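Local structure of putative nucleotide sugar epimerase/ dehydratase (Bordetella bronchiseptica, 2Q1S) at residues M36-A41 with L131-R136; V63-S68 with H123-L128; S83-S86 with A91-A94. The protein binds NADH in a Rossmann fold and probably acts as a nucleotide-sugar epimerase or dehydratase in the biosynthesis of the lipopolysaccharide O-antigen. All blocks are in the same frame, centred on the assembly; numbering follows the deposited sequence.

Contact 1. Residues M36-A41 with L131-R136; sequences MVVGGA and LKLYER. With NAI (1,4-dihydronicotinamide adenine dinucleotide), chain B.
Leu133 leaves its helix with CG trans to the backbone N (chi1 177°), which carries both methyls towards the strand, where they meet Val38 and Met36. On the strand side Val38 holds CG2 beside its own backbone N and trans to the carbonyl carbon, and this branch faces the helix. Val38 CG2 and Leu133 CD2 are 4.2 Å apart, the two side chains sliding past each other in opposite directions. The extended chain of Met36 brings its SD to 4.4 Å from Leu133 CD1. Each methyl of the leucine thus has its own partner two residues apart on the strand, on the same face of the sheet. No hydrogen bond crosses; the contact is loose apolar packing in a fully buried place.

Beyond Val38 the strand turns into the glycine-rich loop of the Rossmann fold. A type II turn from Val37 to Gly40, closed by a weak bond from Gly40 N to Val37 O at 3.2 Å, brings Gly39 against the adenosine ribose of NADH, with Gly39 CA 3.6 Å from O4B. Gly39 has a positive phi (79°), as the third residue of such a turn does, and here the backbone itself lies against the ribose.

Strand 34-38 lies between the parallel strands 59-63 and 102-105, and helix 128-137 covers this part of the sheet. His105 touches both Val38 and Leu133, Leu96 packs on Met36, and helix 180-199 meets the helix through Leu131 and Tyr134.

Contact 2. Residues V63-S68 with H123-L128; sequences VDNLLS and HENNTL. With NAI (1,4-dihydronicotinamide adenine dinucleotide), chain B.
Leu67 CD2 lies against the side-chain amide of Asn125, 3.5 Å from CG, where the loop after strand 59-63 of the Rossmann fold meets helix 119-126 around the adenosine half of NADH. The two side chains cross at about a right angle. Leu67 reaches the amide because its CG stands trans to the backbone N (chi1 178°), which carries CD2 towards helix 119-126. Asn125 keeps CG beside its backbone N; this places the amide beside the adenine amino group, and its turn (chi2 -69°) puts OD1 where N6A donates to it at 3.0 Å, while ND2 is taken up by Ala121 O of its own helix. Bonded at both ends, the amide is probably held in this rotation.

Asn65 covers a face of the purine, its amide lying over the ring with OD1 3.1 Å from C4A, while Asn125 meets the amino group from beside it. The same Asn65 oxygen closes an Asx turn by accepting from Leu67 N, which sits well above the carbonyl plane. Asn65 ND2 comes to 3.5 Å from Asn125 OD1, but no hydrogen bond joins the segments; both hold the same adenosine.

Asp64 holds the ribose, as an acidic residue at the end of this strand commonly does in NAD-binding Rossmann folds: OD1 accepts from O2B and OD2 from O3B. A second Asx turn, Leu66 N to Asp64 OD1, and the Ala41 N bond to OD2 steady the carboxylate. Ser68 adds two bonds, its N reaching O2B almost in line (178°) and its OG donating to the phosphate oxygen O1A at 2.6 Å.

Contact 3. Residues S83-S86 with A91-A94; sequences SETS and ALLA. With NAI (1,4-dihydronicotinamide adenine dinucleotide), chain B.
A single leucine plugs into a bend of the chain here: Leu92 of helix 90-95 packs on Ser83, Thr85 and Ser86, the stretch that leaves strand 80-83 and leads, a few residues on, into that helix. The contact is local in sequence, partly buried and without any hydrogen bond across it. Leu92 accounts for the whole helical side. With CG trans to the backbone N (chi1 178°) it points its forked end at the bend and divides its methyls. CD1 goes to the strand end, 4.0 Å from Ser83 OG. CD2 goes further along, 3.9 Å from Thr85 CG2 and 3.7 Å from the carbonyl oxygen Ser86 O.

Thr85 offers its methyl because CG2 is trans to the backbone N while OG1 lies beside that N; the two side chains meet at a slant. Glu84, between the touching residues, is the centre of an inverse gamma turn, with a weak Thr85 N to Ser83 O bond at 2.9 Å. The hydroxyl of Ser83, though beside a leucine methyl, is bonded to His61 NE2.

Ser86 turns its hydroxyl to the cofactor. Its OG accepts from the adenine N6A of NADH at 2.8 Å and is also hydrogen-bonded to Thr88 OG1. Ser86 therefore joins the leucine through its backbone and the cofactor through its side chain.

Ser83 pairs through its backbone with Val62 of the parallel strand 59-63 and with Asp64 just after it. Asp89 OD2 accepts from Leu92 N near the start of helix 90-95, and Leu93 O on the helix receives a weak bond from Arg136 NE of helix 128-137.

In the fold
Contact 1 is the core one, three buried apolar side chains between strand 34-38 and helix 128-137; contacts 2 and 3 are only partly buried. All three border NADH, but differently: contact 1 supplies the glycine turn against the ribose, contact 2 most of the hydrogen bonds that these three contacts give it, and contact 3 one serine at adenine N6A, an atom shared with Asn125 of contact 2. Gly39 N probably bonds to Val63 O, and Val63 CG1 packs on Leu92 CD2. Helices 119-126 and 128-137, of contacts 2 and 1, follow each other in the chain. Lys132 and Leu133 touch Leu93 of contact 3. Contacts 1 and 2 also reach the second subunit; contact 3 does not.

Contact 1. Residues M36-A41 with L131-R136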
loop_
_atom_site.group_PDB
_atom_site.type_symbol
_atom_site.label_atom_id
_atom_site.label_comp_id
_atom_site.label_asym_id
_atom_site.label_seq_id
_atom_site.Cartn_x
_atom_site.Cartn_y
_atom_site.Cartn_z
ATOM N N MET A 36 -0.065 -2.993 -24.496
ATOM C CA MET A 36 0.399 -4.040 -23.573
ATOM C C MET A 36 -0.766 -4.429 -22.653
ATOM O O MET A 36 -1.499 -3.552 -22.197
ATOM C CB MET A 36 1.604 -3.535 -22.792
ATOM C CG MET A 36 2.090 -4.505 -21.738
ATOM S SD MET A 36 3.229 -3.751 -20.552
ATOM C CE MET A 36 4.654 -4.208 -21.415
ATOM N N VAL A 37 -0.943 -5.733 -22.436
ATOM C CA VAL A 37 -1.916 -6.217 -21.460
ATOM C C VAL A 37 -1.165 -7.051 -20.428
ATOM O O VAL A 37 -0.779 -8.172 -20.675
ATOM C CB VAL A 37 -3.105 -6.989 -22.102
ATOM C CG1 VAL A 37 -4.167 -7.360 -21.047
ATOM C CG2 VAL A 37 -3.778 -6.144 -23.196
ATOM N N VAL A 38 -0.912 -6.427 -19.270
ATOM C CA VAL A 38 -0.266 -7.127 -18.138
ATOM C C VAL A 38 -1.388 -7.965 -17.509
ATOM O O VAL A 38 -2.473 -7.416 -17.260
ATOM C CB VAL A 38 0.344 -6.088 -17.167
ATOM C CG1 VAL A 38 1.042 -6.833 -15.978
ATOM C CG2 VAL A 38 1.304 -5.162 -17.929
ATOM N N GLY A 39 -1.171 -9.245 -17.300
ATOM C CA GLY A 39 -2.247 -10.118 -16.856
ATOM C C GLY A 39 -3.164 -10.533 -18.001
ATOM O O GLY A 39 -4.259 -11.036 -17.781
ATOM N N GLY A 40 -2.681 -10.375 -19.240
ATOM C CA GLY A 40 -3.525 -10.630 -20.416
ATOM C C GLY A 40 -3.864 -12.064 -20.777
ATOM O O GLY A 40 -4.657 -12.317 -21.723
ATOM N N ALA A 41 -3.262 -13.042 -20.085
ATOM C CA ALA A 41 -3.672 -14.422 -20.233
ATOM C C ALA A 41 -4.851 -14.841 -19.352
ATOM O O ALA A 41 -5.340 -15.985 -19.469
ATOM C CB ALA A 41 -2.470 -15.358 -20.004
ATOM N N LEU A 131 3.577 -0.963 -8.766
ATOM C CA LEU A 131 4.647 0.002 -8.509
ATOM C C LEU A 131 5.777 -0.150 -9.556
ATOM O O LEU A 131 6.230 0.868 -10.109
ATOM C CB LEU A 131 5.193 -0.240 -7.076
ATOM C CG LEU A 131 6.292 0.776 -6.752
ATOM C CD1 LEU A 131 5.786 2.213 -6.823
ATOM C CD2 LEU A 131 6.850 0.430 -5.348
ATOM N N LYS A 132 6.259 -1.367 -9.772
ATOM C CA LYS A 132 7.388 -1.565 -10.687
ATOM C C LYS A 132 6.985 -1.232 -12.129
ATOM O O LYS A 132 7.780 -0.668 -12.879
ATOM C CB LYS A 132 7.975 -2.953 -10.571
ATOM C CG LYS A 132 8.567 -3.173 -9.159
ATOM C CD LYS A 132 9.351 -4.470 -9.059
ATOM C CE LYS A 132 10.732 -4.440 -9.725
ATOM N NZ LYS A 132 11.505 -5.695 -9.525
ATOM N N LEU A 133 5.752 -1.567 -12.486
ATOM C CA LEU A 133 5.278 -1.227 -13.830
ATOM C C LEU A 133 5.278 0.271 -14.005
ATOM O O LEU A 133 5.829 0.821 -14.992
ATOM C CB LEU A 133 3.879 -1.832 -14.036
ATOM C CG LEU A 133 3.273 -1.443 -15.410
ATOM C CD1 LEU A 133 4.040 -1.985 -16.619
ATOM C CD2 LEU A 133 1.824 -1.873 -15.444
ATOM N N TYR A 134 4.632 0.994 -13.090
ATOM C CA TYR A 134 4.499 2.438 -13.197
ATOM C C TYR A 134 5.867 3.118 -13.189
ATOM O O TYR A 134 6.112 4.094 -13.916
ATOM C CB TYR A 134 3.636 2.954 -12.061
ATOM C CG TYR A 134 2.148 2.678 -12.225
ATOM C CD1 TYR A 134 1.656 1.900 -13.308
ATOM C CD2 TYR A 134 1.231 3.182 -11.304
ATOM C CE1 TYR A 134 0.292 1.694 -13.462
ATOM C CE2 TYR A 134 -0.127 2.966 -11.420
ATOM C CZ TYR A 134 -0.606 2.202 -12.498
ATOM O OH TYR A 134 -1.968 1.996 -12.628
ATOM N N GLU A 135 6.780 2.596 -12.367
ATOM C CA GLU A 135 8.129 3.161 -12.292
ATOM C C GLU A 135 8.855 3.071 -13.640
ATOM O O GLU A 135 9.583 3.988 -14.031
ATOM C CB GLU A 135 8.923 2.458 -11.185
ATOM C CG GLU A 135 10.315 3.013 -10.929
ATOM C CD GLU A 135 10.369 4.465 -10.437
ATOM O OE1 GLU A 135 9.350 5.138 -10.116
ATOM O OE2 GLU A 135 11.516 4.970 -10.439
ATOM N N ARG A 136 8.647 1.965 -14.336
ATOM C CA ARG A 136 9.200 1.797 -15.684
ATOM C C ARG A 136 8.524 2.691 -16.730
ATOM O O ARG A 136 9.233 3.234 -17.614
ATOM C CB ARG A 136 9.173 0.347 -16.134
ATOM C CG ARG A 136 9.857 0.118 -17.513
ATOM C CD ARG A 136 11.298 0.618 -17.548
ATOM N NE ARG A 136 11.878 0.447 -18.893
ATOM C CZ ARG A 136 12.657 1.350 -19.483
ATOM N NH1 ARG A 136 12.994 2.463 -18.844
ATOM N NH2 ARG A 136 13.135 1.124 -20.704
HETATM P PA NAI B . -7.208 -13.622 -13.342
HETATM O O1A NAI B . -6.533 -14.247 -12.175
HETATM O O2A NAI B . -7.846 -14.534 -14.415
HETATM O O5B NAI B . -6.294 -12.602 -14.056
HETATM C C5B NAI B . -5.102 -12.038 -13.498
HETATM C C4B NAI B . -3.895 -12.369 -14.359
HETATM O O4B NAI B . -2.733 -11.825 -13.744
HETATM C C3B NAI B . -3.685 -13.903 -14.471
HETATM O O3B NAI B . -3.557 -14.276 -15.854
HETATM C C2B NAI B . -2.354 -14.114 -13.764
HETATM O O2B NAI B . -1.504 -15.198 -14.250
HETATM C C1B NAI B . -1.664 -12.767 -13.983
HETATM N N9A NAI B . -0.559 -12.492 -13.081
HETATM C C8A NAI B . -0.484 -12.790 -11.748
HETATM N N7A NAI B . 0.674 -12.336 -11.264
HETATM C C5A NAI B . 1.375 -11.720 -12.258
HETATM C C6A NAI B . 2.667 -11.038 -12.414
HETATM N N6A NAI B . 3.530 -10.872 -11.404
HETATM N N1A NAI B . 3.023 -10.536 -13.638
HETATM C C2A NAI B . 2.163 -10.701 -14.679
HETATM N N3A NAI B . 0.961 -11.299 -14.644
HETATM C C4A NAI B . 0.503 -11.828 -13.454
HETATM O O3 NAI B . -8.364 -12.739 -12.678
HETATM P PN NAI B . -9.386 -11.684 -13.374
HETATM O O1N NAI B . -10.699 -11.839 -12.788
HETATM O O2N NAI B . -9.116 -11.753 -14.855
HETATM O O5D NAI B . -8.729 -10.266 -12.881
HETATM C C5D NAI B . -8.262 -9.274 -13.811
HETATM C C4D NAI B . -8.172 -7.950 -13.051
HETATM O O4D NAI B . -9.469 -7.550 -12.679
HETATM C C3D NAI B . -7.429 -8.078 -11.721
HETATM O O3D NAI B . -6.611 -6.910 -11.576
HETATM C C2D NAI B . -8.519 -8.140 -10.694
HETATM O O2D NAI B . -8.060 -7.661 -9.402
HETATM C C1D NAI B . -9.555 -7.220 -11.277
HETATM N N1N NAI B . -10.892 -7.466 -10.803
HETATM C C2N NAI B . -11.625 -8.561 -11.191
HETATM C C3N NAI B . -12.925 -8.753 -10.733
HETATM C C7N NAI B . -13.749 -9.971 -11.140
HETATM O O7N NAI B . -14.889 -10.064 -10.717
HETATM N N7N NAI B . -13.163 -10.862 -11.980
HETATM C C4N NAI B . -13.536 -7.780 -9.897
HETATM C C5N NAI B . -12.760 -6.638 -9.546
HETATM C C6N NAI B . -11.465 -6.498 -10.041
#

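Contact 2. Residues V63-S68 with H123-L128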
loop_
_atom_site.group_PDB
_atom_site.type_symbol
_atom_site.label_atom_id
_atom_site.label_comp_id
_atom_site.label_asym_id
_atom_site.label_seq_id
_atom_site.Cartn_x
_atom_site.Cartn_y
_atom_site.Cartn_z
ATOM N N VAL A 63 1.852 -9.800 -21.071
ATOM C CA VAL A 63 2.887 -10.156 -20.089
ATOM C C VAL A 63 2.130 -10.895 -19.002
ATOM O O VAL A 63 1.241 -10.269 -18.386
ATOM C CB VAL A 63 3.520 -8.883 -19.472
ATOM C CG1 VAL A 63 4.524 -9.334 -18.415
ATOM C CG2 VAL A 63 4.253 -8.072 -20.594
ATOM N N ASP A 64 2.403 -12.181 -18.822
ATOM C CA ASP A 64 1.624 -12.942 -17.848
ATOM C C ASP A 64 2.457 -14.129 -17.394
ATOM O O ASP A 64 3.001 -14.868 -18.221
ATOM C CB ASP A 64 0.292 -13.386 -18.474
ATOM C CG ASP A 64 -0.740 -13.733 -17.445
ATOM O OD1 ASP A 64 -0.416 -14.675 -16.642
ATOM O OD2 ASP A 64 -1.824 -13.151 -17.491
ATOM N N ASN A 65 2.564 -14.308 -16.073
ATOM C CA ASN A 65 3.363 -15.431 -15.546
ATOM C C ASN A 65 2.570 -16.753 -15.424
ATOM O O ASN A 65 3.079 -17.760 -14.930
ATOM C CB ASN A 65 4.002 -15.043 -14.196
ATOM C CG ASN A 65 2.990 -14.731 -13.145
ATOM O OD1 ASN A 65 1.779 -14.659 -13.395
ATOM N ND2 ASN A 65 3.486 -14.391 -11.949
ATOM N N LEU A 66 1.281 -16.679 -15.808
ATOM C CA LEU A 66 0.391 -17.871 -15.755
ATOM C C LEU A 66 0.108 -18.366 -14.347
ATOM O O LEU A 66 -0.276 -19.513 -14.149
ATOM C CB LEU A 66 0.847 -19.018 -16.689
ATOM C CG LEU A 66 0.878 -18.617 -18.182
ATOM C CD1 LEU A 66 1.327 -19.828 -19.020
ATOM C CD2 LEU A 66 -0.446 -18.027 -18.690
ATOM N N LEU A 67 0.231 -17.445 -13.383
ATOM C CA LEU A 67 0.045 -17.834 -11.991
ATOM C C LEU A 67 -1.396 -18.258 -11.719
ATOM O O LEU A 67 -1.637 -19.211 -10.953
ATOM C CB LEU A 67 0.491 -16.699 -11.095
ATOM C CG LEU A 67 0.345 -16.858 -9.593
ATOM C CD1 LEU A 67 1.072 -18.087 -9.071
ATOM C CD2 LEU A 67 0.856 -15.569 -8.932
ATOM N N SER A 68 -2.346 -17.596 -12.372
ATOM C CA SER A 68 -3.754 -17.979 -12.249
ATOM C C SER A 68 -4.456 -18.058 -13.602
ATOM O O SER A 68 -5.623 -17.719 -13.697
ATOM C CB SER A 68 -4.493 -17.045 -11.294
ATOM O OG SER A 68 -4.373 -15.686 -11.714
ATOM N N HIS A 123 1.514 -9.878 -2.177
ATOM C CA HIS A 123 2.163 -8.597 -2.334
ATOM C C HIS A 123 2.984 -8.584 -3.631
ATOM O O HIS A 123 2.949 -7.604 -4.387
ATOM C CB HIS A 123 3.062 -8.383 -1.107
ATOM C CG HIS A 123 3.726 -7.056 -1.138
ATOM N ND1 HIS A 123 3.094 -5.906 -0.693
ATOM C CD2 HIS A 123 4.933 -6.692 -1.596
ATOM C CE1 HIS A 123 3.911 -4.885 -0.873
ATOM N NE2 HIS A 123 5.013 -5.331 -1.468
ATOM N N GLU A 124 3.733 -9.679 -3.848
ATOM C CA GLU A 124 4.616 -9.759 -5.037
ATOM C C GLU A 124 3.816 -9.630 -6.321
ATOM O O GLU A 124 4.252 -8.952 -7.269
ATOM C CB GLU A 124 5.348 -11.090 -5.025
ATOM C CG GLU A 124 6.147 -11.326 -6.297
ATOM C CD GLU A 124 7.358 -10.408 -6.472
ATOM O OE1 GLU A 124 7.901 -9.821 -5.501
ATOM O OE2 GLU A 124 7.835 -10.343 -7.628
ATOM N N ASN A 125 2.628 -10.235 -6.350
ATOM C CA ASN A 125 1.825 -10.306 -7.585
ATOM C C ASN A 125 0.625 -9.385 -7.653
ATOM O O ASN A 125 -0.167 -9.451 -8.612
ATOM C CB ASN A 125 1.406 -11.772 -7.755
ATOM C CG ASN A 125 2.610 -12.671 -7.904
ATOM O OD1 ASN A 125 3.313 -12.625 -8.919
ATOM N ND2 ASN A 125 2.917 -13.444 -6.862
ATOM N N ASN A 126 0.516 -8.461 -6.688
ATOM C CA ASN A 126 -0.666 -7.613 -6.569
ATOM C C ASN A 126 -0.345 -6.151 -6.174
ATOM O O ASN A 126 -1.095 -5.250 -6.508
ATOM C CB ASN A 126 -1.675 -8.269 -5.614
ATOM C CG ASN A 126 -3.124 -8.008 -5.975
ATOM O OD1 ASN A 126 -3.462 -7.335 -6.959
ATOM N ND2 ASN A 126 -4.004 -8.601 -5.180
ATOM N N THR A 127 0.735 -5.954 -5.385
ATOM C CA THR A 127 1.110 -4.599 -5.002
ATOM C C THR A 127 2.357 -4.193 -5.778
ATOM O O THR A 127 2.370 -3.127 -6.434
ATOM C CB THR A 127 1.380 -4.482 -3.480
ATOM O OG1 THR A 127 0.130 -4.620 -2.762
ATOM C CG2 THR A 127 1.954 -3.102 -3.086
ATOM N N LEU A 128 3.381 -5.024 -5.703
ATOM C CA LEU A 128 4.661 -4.642 -6.307
ATOM C C LEU A 128 4.570 -4.584 -7.828
ATOM O O LEU A 128 5.291 -3.819 -8.462
ATOM C CB LEU A 128 5.756 -5.596 -5.819
ATOM C CG LEU A 128 7.165 -5.312 -6.285
ATOM C CD1 LEU A 128 7.723 -4.019 -5.624
ATOM C CD2 LEU A 128 8.043 -6.508 -5.990
HETATM P PA NAI B . -7.208 -13.622 -13.342
HETATM O O1A NAI B . -6.533 -14.247 -12.175
HETATM O O2A NAI B . -7.846 -14.534 -14.415
HETATM O O5B NAI B . -6.294 -12.602 -14.056
HETATM C C5B NAI B . -5.102 -12.038 -13.498
HETATM C C4B NAI B . -3.895 -12.369 -14.359
HETATM O O4B NAI B . -2.733 -11.825 -13.744
HETATM C C3B NAI B . -3.685 -13.903 -14.471
HETATM O O3B NAI B . -3.557 -14.276 -15.854
HETATM C C2B NAI B . -2.354 -14.114 -13.764
HETATM O O2B NAI B . -1.504 -15.198 -14.250
HETATM C C1B NAI B . -1.664 -12.767 -13.983
HETATM N N9A NAI B . -0.559 -12.492 -13.081
HETATM C C8A NAI B . -0.484 -12.790 -11.748
HETATM N N7A NAI B . 0.674 -12.336 -11.264
HETATM C C5A NAI B . 1.375 -11.720 -12.258
HETATM C C6A NAI B . 2.667 -11.038 -12.414
HETATM N N6A NAI B . 3.530 -10.872 -11.404
HETATM N N1A NAI B . 3.023 -10.536 -13.638
HETATM C C2A NAI B . 2.163 -10.701 -14.679
HETATM N N3A NAI B . 0.961 -11.299 -14.644
HETATM C C4A NAI B . 0.503 -11.828 -13.454
HETATM O O3 NAI B . -8.364 -12.739 -12.678
HETATM P PN NAI B . -9.386 -11.684 -13.374
HETATM O O1N NAI B . -10.699 -11.839 -12.788
HETATM O O2N NAI B . -9.116 -11.753 -14.855
HETATM O O5D NAI B . -8.729 -10.266 -12.881
HETATM C C5D NAI B . -8.262 -9.274 -13.811
HETATM C C4D NAI B . -8.172 -7.950 -13.051
HETATM O O4D NAI B . -9.469 -7.550 -12.679
HETATM C C3D NAI B . -7.429 -8.078 -11.721
HETATM O O3D NAI B . -6.611 -6.910 -11.576
HETATM C C2D NAI B . -8.519 -8.140 -10.694
HETATM O O2D NAI B . -8.060 -7.661 -9.402
HETATM C C1D NAI B . -9.555 -7.220 -11.277
HETATM N N1N NAI B . -10.892 -7.466 -10.803
HETATM C C2N NAI B . -11.625 -8.561 -11.191
HETATM C C3N NAI B . -12.925 -8.753 -10.733
HETATM C C7N NAI B . -13.749 -9.971 -11.140
HETATM O O7N NAI B . -14.889 -10.064 -10.717
HETATM N N7N NAI B . -13.163 -10.862 -11.980
HETATM C C4N NAI B . -13.536 -7.780 -9.897
HETATM C C5N NAI B . -12.760 -6.638 -9.546
HETATM C C6N NAI B . -11.465 -6.498 -10.041
#

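Contact 3. Residues S83-S86 with A91-A94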
loop_
_atom_site.group_PDB
_atom_site.type_symbol
_atom_site.label_atom_id
_atom_site.label_comp_id
_atom_site.label_asym_id
_atom_site.label_seq_id
_atom_site.Cartn_x
_atom_site.Cartn_y
_atom_site.Cartn_z
ATOM N N SER A 83 5.065 -12.635 -23.371
ATOM C CA SER A 83 6.151 -12.770 -22.404
ATOM C C SER A 83 5.630 -13.505 -21.167
ATOM O O SER A 83 4.848 -12.958 -20.385
ATOM C CB SER A 83 6.758 -11.413 -22.009
ATOM O OG SER A 83 7.294 -10.722 -23.141
ATOM N N GLU A 84 6.039 -14.766 -21.040
ATOM C CA GLU A 84 5.620 -15.640 -19.941
ATOM C C GLU A 84 6.551 -15.350 -18.757
ATOM O O GLU A 84 7.444 -16.145 -18.391
ATOM C CB GLU A 84 5.665 -17.129 -20.354
ATOM C CG GLU A 84 5.113 -18.013 -19.219
ATOM C CD GLU A 84 4.993 -19.472 -19.563
ATOM O OE1 GLU A 84 4.986 -19.845 -20.769
ATOM O OE2 GLU A 84 4.941 -20.286 -18.610
ATOM N N THR A 85 6.283 -14.200 -18.143
ATOM C CA THR A 85 7.223 -13.606 -17.245
ATOM C C THR A 85 6.423 -12.700 -16.323
ATOM O O THR A 85 5.447 -12.058 -16.728
ATOM C CB THR A 85 8.237 -12.736 -18.020
ATOM O OG1 THR A 85 8.946 -13.544 -18.976
ATOM C CG2 THR A 85 9.273 -12.163 -17.069
ATOM N N SER A 86 6.828 -12.647 -15.047
ATOM C CA SER A 86 6.254 -11.645 -14.132
ATOM C C SER A 86 6.569 -10.194 -14.548
ATOM O O SER A 86 7.704 -9.908 -14.916
ATOM C CB SER A 86 6.764 -11.869 -12.700
ATOM O OG SER A 86 6.331 -10.805 -11.855
ATOM N N ALA A 91 14.788 -7.605 -15.513
ATOM C CA ALA A 91 15.237 -7.681 -16.909
ATOM C C ALA A 91 14.108 -7.333 -17.859
ATOM O O ALA A 91 14.292 -6.532 -18.802
ATOM C CB ALA A 91 15.754 -9.069 -17.206
ATOM N N LEU A 92 12.935 -7.916 -17.623
ATOM C CA LEU A 92 11.794 -7.641 -18.508
ATOM C C LEU A 92 11.487 -6.154 -18.510
ATOM O O LEU A 92 11.377 -5.534 -19.556
ATOM C CB LEU A 92 10.552 -8.485 -18.154
ATOM C CG LEU A 92 9.331 -8.188 -19.044
ATOM C CD1 LEU A 92 9.399 -8.702 -20.464
ATOM C CD2 LEU A 92 8.069 -8.693 -18.381
ATOM N N LEU A 93 11.354 -5.567 -17.321
ATOM C CA LEU A 93 11.098 -4.160 -17.203
ATOM C C LEU A 93 12.145 -3.301 -17.935
ATOM O O LEU A 93 11.774 -2.390 -18.671
ATOM C CB LEU A 93 10.964 -3.772 -15.725
ATOM C CG LEU A 93 9.661 -4.205 -15.032
ATOM C CD1 LEU A 93 9.912 -4.206 -13.495
ATOM C CD2 LEU A 93 8.416 -3.381 -15.421
ATOM N N ALA A 94 13.438 -3.613 -17.773
ATOM C CA ALA A 94 14.459 -2.779 -18.409
ATOM C C ALA A 94 14.414 -2.924 -19.940
ATOM O O ALA A 94 14.815 -1.994 -20.659
ATOM C CB ALA A 94 15.833 -3.120 -17.885
HETATM P PA NAI B . -7.208 -13.622 -13.342
HETATM O O1A NAI B . -6.533 -14.247 -12.175
HETATM O O2A NAI B . -7.846 -14.534 -14.415
HETATM O O5B NAI B . -6.294 -12.602 -14.056
HETATM C C5B NAI B . -5.102 -12.038 -13.498
HETATM C C4B NAI B . -3.895 -12.369 -14.359
HETATM O O4B NAI B . -2.733 -11.825 -13.744
HETATM C C3B NAI B . -3.685 -13.903 -14.471
HETATM O O3B NAI B . -3.557 -14.276 -15.854
HETATM C C2B NAI B . -2.354 -14.114 -13.764
HETATM O O2B NAI B . -1.504 -15.198 -14.250
HETATM C C1B NAI B . -1.664 -12.767 -13.983
HETATM N N9A NAI B . -0.559 -12.492 -13.081
HETATM C C8A NAI B . -0.484 -12.790 -11.748
HETATM N N7A NAI B . 0.674 -12.336 -11.264
HETATM C C5A NAI B . 1.375 -11.720 -12.258
HETATM C C6A NAI B . 2.667 -11.038 -12.414
HETATM N N6A NAI B . 3.530 -10.872 -11.404
HETATM N N1A NAI B . 3.023 -10.536 -13.638
HETATM C C2A NAI B . 2.163 -10.701 -14.679
HETATM N N3A NAI B . 0.961 -11.299 -14.644
HETATM C C4A NAI B . 0.503 -11.828 -13.454
HETATM O O3 NAI B . -8.364 -12.739 -12.678
HETATM P PN NAI B . -9.386 -11.684 -13.374
HETATM O O1N NAI B . -10.699 -11.839 -12.788
HETATM O O2N NAI B . -9.116 -11.753 -14.855
HETATM O O5D NAI B . -8.729 -10.266 -12.881
HETATM C C5D NAI B . -8.262 -9.274 -13.811
HETATM C C4D NAI B . -8.172 -7.950 -13.051
HETATM O O4D NAI B . -9.469 -7.550 -12.679
HETATM C C3D NAI B . -7.429 -8.078 -11.721
HETATM O O3D NAI B . -6.611 -6.910 -11.576
HETATM C C2D NAI B . -8.519 -8.140 -10.694
HETATM O O2D NAI B . -8.060 -7.661 -9.402
HETATM C C1D NAI B . -9.555 -7.220 -11.277
HETATM N N1N NAI B . -10.892 -7.466 -10.803
HETATM C C2N NAI B . -11.625 -8.561 -11.191
HETATM C C3N NAI B . -12.925 -8.753 -10.733
HETATM C C7N NAI B . -13.749 -9.971 -11.140
HETATM O O7N NAI B . -14.889 -10.064 -10.717
HETATM N N7N NAI B . -13.163 -10.862 -11.980
HETATM C C4N NAI B . -13.536 -7.780 -9.897
HETATM C C5N NAI B . -12.760 -6.638 -9.546
HETATM C C6N NAI B . -11.465 -6.498 -10.041
#